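Local atomic coordinates of protein NRD1 (Saccharomyces cerevisiae, PDB entry 3CLJ), a protein that binds the phosphorylated C-terminal domain of RNA polymerase II as part of the Nrd1-Nab3-Sen1 transcription termination complex. Residues L10-D15 and G22-K27. Numbering follows the deposited sequence.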
loop_
_atom_site.group_PDB
_atom_site.type_symbol
_atom_site.label_atom_id
_atom_site.label_comp_id
_atom_site.label_asym_id
_atom_site.label_seq_id
_atom_site.Cartn_x
_atom_site.Cartn_y
_atom_site.Cartn_z
ATOM N N LEU A 10 -12.348 -4.854 0.478
ATOM C CA LEU A 10 -11.386 -4.249 1.378
ATOM C C LEU A 10 -11.734 -4.447 2.887
ATOM O O LEU A 10 -10.888 -4.965 3.650
ATOM C CB LEU A 10 -11.096 -2.776 1.014
ATOM C CG LEU A 10 -9.997 -2.160 1.897
ATOM C CD1 LEU A 10 -8.545 -2.695 1.719
ATOM C CD2 LEU A 10 -10.031 -0.750 1.691
ATOM N N GLU A 11 -12.935 -4.036 3.313
ATOM C CA GLU A 11 -13.365 -4.289 4.665
ATOM C C GLU A 11 -13.203 -5.759 5.120
ATOM O O GLU A 11 -12.931 -6.003 6.310
ATOM C CB GLU A 11 -14.842 -3.810 4.903
ATOM C CG GLU A 11 -15.034 -2.292 4.888
ATOM C CD GLU A 11 -16.459 -1.831 4.651
ATOM O OE1 GLU A 11 -17.342 -2.634 4.236
ATOM O OE2 GLU A 11 -16.701 -0.630 4.879
ATOM N N SER A 12 -13.397 -6.741 4.223
ATOM C CA SER A 12 -13.314 -8.150 4.606
ATOM C C SER A 12 -11.910 -8.621 5.077
ATOM O O SER A 12 -11.788 -9.710 5.636
ATOM C CB SER A 12 -13.845 -9.077 3.505
ATOM O OG SER A 12 -12.970 -9.072 2.385
ATOM N N PHE A 13 -10.870 -7.821 4.846
ATOM C CA PHE A 13 -9.496 -8.153 5.280
ATOM C C PHE A 13 -9.392 -8.253 6.800
ATOM O O PHE A 13 -8.474 -8.891 7.340
ATOM C CB PHE A 13 -8.481 -7.161 4.726
ATOM C CG PHE A 13 -7.991 -7.495 3.316
ATOM C CD1 PHE A 13 -8.822 -7.257 2.188
ATOM C CD2 PHE A 13 -6.701 -8.023 3.107
ATOM C CE1 PHE A 13 -8.416 -7.534 0.910
ATOM C CE2 PHE A 13 -6.244 -8.324 1.774
ATOM C CZ PHE A 13 -7.116 -8.083 0.669
ATOM N N LYS A 14 -10.365 -7.647 7.493
ATOM C CA LYS A 14 -10.525 -7.762 8.952
ATOM C C LYS A 14 -10.970 -9.155 9.384
ATOM O O LYS A 14 -10.607 -9.635 10.465
ATOM C CB LYS A 14 -11.477 -6.685 9.456
ATOM C CG LYS A 14 -11.005 -5.251 9.084
ATOM C CD LYS A 14 -12.043 -4.161 9.450
ATOM C CE LYS A 14 -13.090 -3.963 8.332
ATOM N NZ LYS A 14 -14.562 -3.693 8.775
ATOM N N ASP A 15 -11.731 -9.829 8.533
ATOM C CA ASP A 15 -12.133 -11.191 8.813
ATOM C C ASP A 15 -11.041 -12.231 8.547
ATOM O O ASP A 15 -11.231 -13.413 8.847
ATOM C CB ASP A 15 -13.437 -11.536 8.065
ATOM C CG ASP A 15 -14.590 -10.535 8.371
ATOM O OD1 ASP A 15 -14.507 -9.787 9.379
ATOM O OD2 ASP A 15 -15.585 -10.505 7.597
ATOM N N GLY A 22 -3.640 -13.374 -1.152
ATOM C CA GLY A 22 -3.136 -13.103 -2.500
ATOM C C GLY A 22 -4.253 -12.888 -3.496
ATOM O O GLY A 22 -4.265 -11.892 -4.226
ATOM N N SER A 23 -5.244 -13.779 -3.474
ATOM C CA SER A 23 -6.396 -13.675 -4.374
ATOM C C SER A 23 -7.255 -12.455 -4.112
ATOM O O SER A 23 -7.705 -11.772 -5.057
ATOM C CB SER A 23 -7.224 -14.978 -4.352
ATOM O OG SER A 23 -7.645 -15.246 -3.033
ATOM N N ARG A 24 -7.475 -12.113 -2.843
ATOM C CA ARG A 24 -8.248 -10.917 -2.583
ATOM C C ARG A 24 -7.497 -9.616 -2.967
ATOM O O ARG A 24 -8.105 -8.655 -3.417
ATOM C CB ARG A 24 -8.708 -10.902 -1.112
ATOM C CG ARG A 24 -10.044 -10.327 -0.912
ATOM C CD ARG A 24 -10.562 -10.539 0.498
ATOM N NE ARG A 24 -11.043 -11.904 0.658
ATOM C CZ ARG A 24 -11.491 -12.430 1.794
ATOM N NH1 ARG A 24 -11.587 -11.716 2.922
ATOM N NH2 ARG A 24 -11.846 -13.679 1.793
ATOM N N ILE A 25 -6.186 -9.573 -2.771
ATOM C CA ILE A 25 -5.400 -8.424 -3.161
ATOM C C ILE A 25 -5.400 -8.289 -4.692
ATOM O O ILE A 25 -5.541 -7.186 -5.231
ATOM C CB ILE A 25 -3.918 -8.503 -2.543
ATOM C CG1 ILE A 25 -3.969 -8.399 -0.962
ATOM C CG2 ILE A 25 -3.010 -7.396 -3.114
ATOM C CD1 ILE A 25 -2.570 -8.646 -0.177
ATOM N N LYS A 26 -5.211 -9.408 -5.384
ATOM C CA LYS A 26 -5.312 -9.418 -6.831
ATOM C C LYS A 26 -6.689 -8.814 -7.242
ATOM O O LYS A 26 -6.770 -7.984 -8.160
ATOM C CB LYS A 26 -5.131 -10.831 -7.350
ATOM C CG LYS A 26 -5.123 -10.910 -8.834
ATOM C CD LYS A 26 -5.085 -12.323 -9.333
ATOM C CE LYS A 26 -5.482 -12.299 -10.813
ATOM N NZ LYS A 26 -4.772 -13.356 -11.584
ATOM N N LYS A 27 -7.750 -9.204 -6.541
ATOM C CA LYS A 27 -9.126 -8.716 -6.847
ATOM C C LYS A 27 -9.193 -7.178 -6.736
ATOM O O LYS A 27 -9.649 -6.485 -7.633
ATOM C CB LYS A 27 -10.116 -9.331 -5.848
ATOM C CG LYS A 27 -11.499 -9.521 -6.358
ATOM C CD LYS A 27 -12.525 -9.470 -5.238
ATOM C CE LYS A 27 -13.968 -9.437 -5.801
ATOM N NZ LYS A 27 -14.853 -9.322 -4.636
#
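The ring of Phe13 meets Ile25 at its edge: CG1 of Ile25 lies near the ring plane, 3.6 Å from Phe13 CZ. The aliphatic part of Arg24 runs past the same ring in the opposite direction, approaching obliquely, with Arg24 CB 3.7 Å from Phe13 CZ and Arg24 CG 3.7 Å from Phe13 CE1. Its guanidinium does not stack on the ring; the two planes stand 85° apart, and the backbone of Ser12 and Phe13 comes to the guanidinium edge. A bend in the arginine chain at chi3 (-78°) turns this group off the line of its methylenes and brings NH1 to 3.0 Å from Ser12 OG, which approaches obliquely to the guanidinium plane. That hydroxyl is already hydrogen-bonded to the carbonyl O of Thr9, one turn back. Arg24 NH2 bonds a glycerol, probably from the crystallisation liquor. Asp15 OD2 stays 6.3 Å from Arg24 NH1, too far for a salt bridge. With an alanine here in place of Arg24, CB would remain beside Phe13 CZ, but the ring would probably be less covered at CE1, where CG and CD now lie, and Ser12 OG would lose its charged neighbour. Deeper in, Tyr49 of helix 39-52 and Leu28 also touch Phe13, while Tyr63, Ile64 and Ser67 of helix 58-77 pack against Ile25. Phe13 thus packs the turn following helix 3-11 against the first turn of helix 22-34, joining the first two helices of the right-handed helical superhelix that characterises the CTD-interacting domain fold.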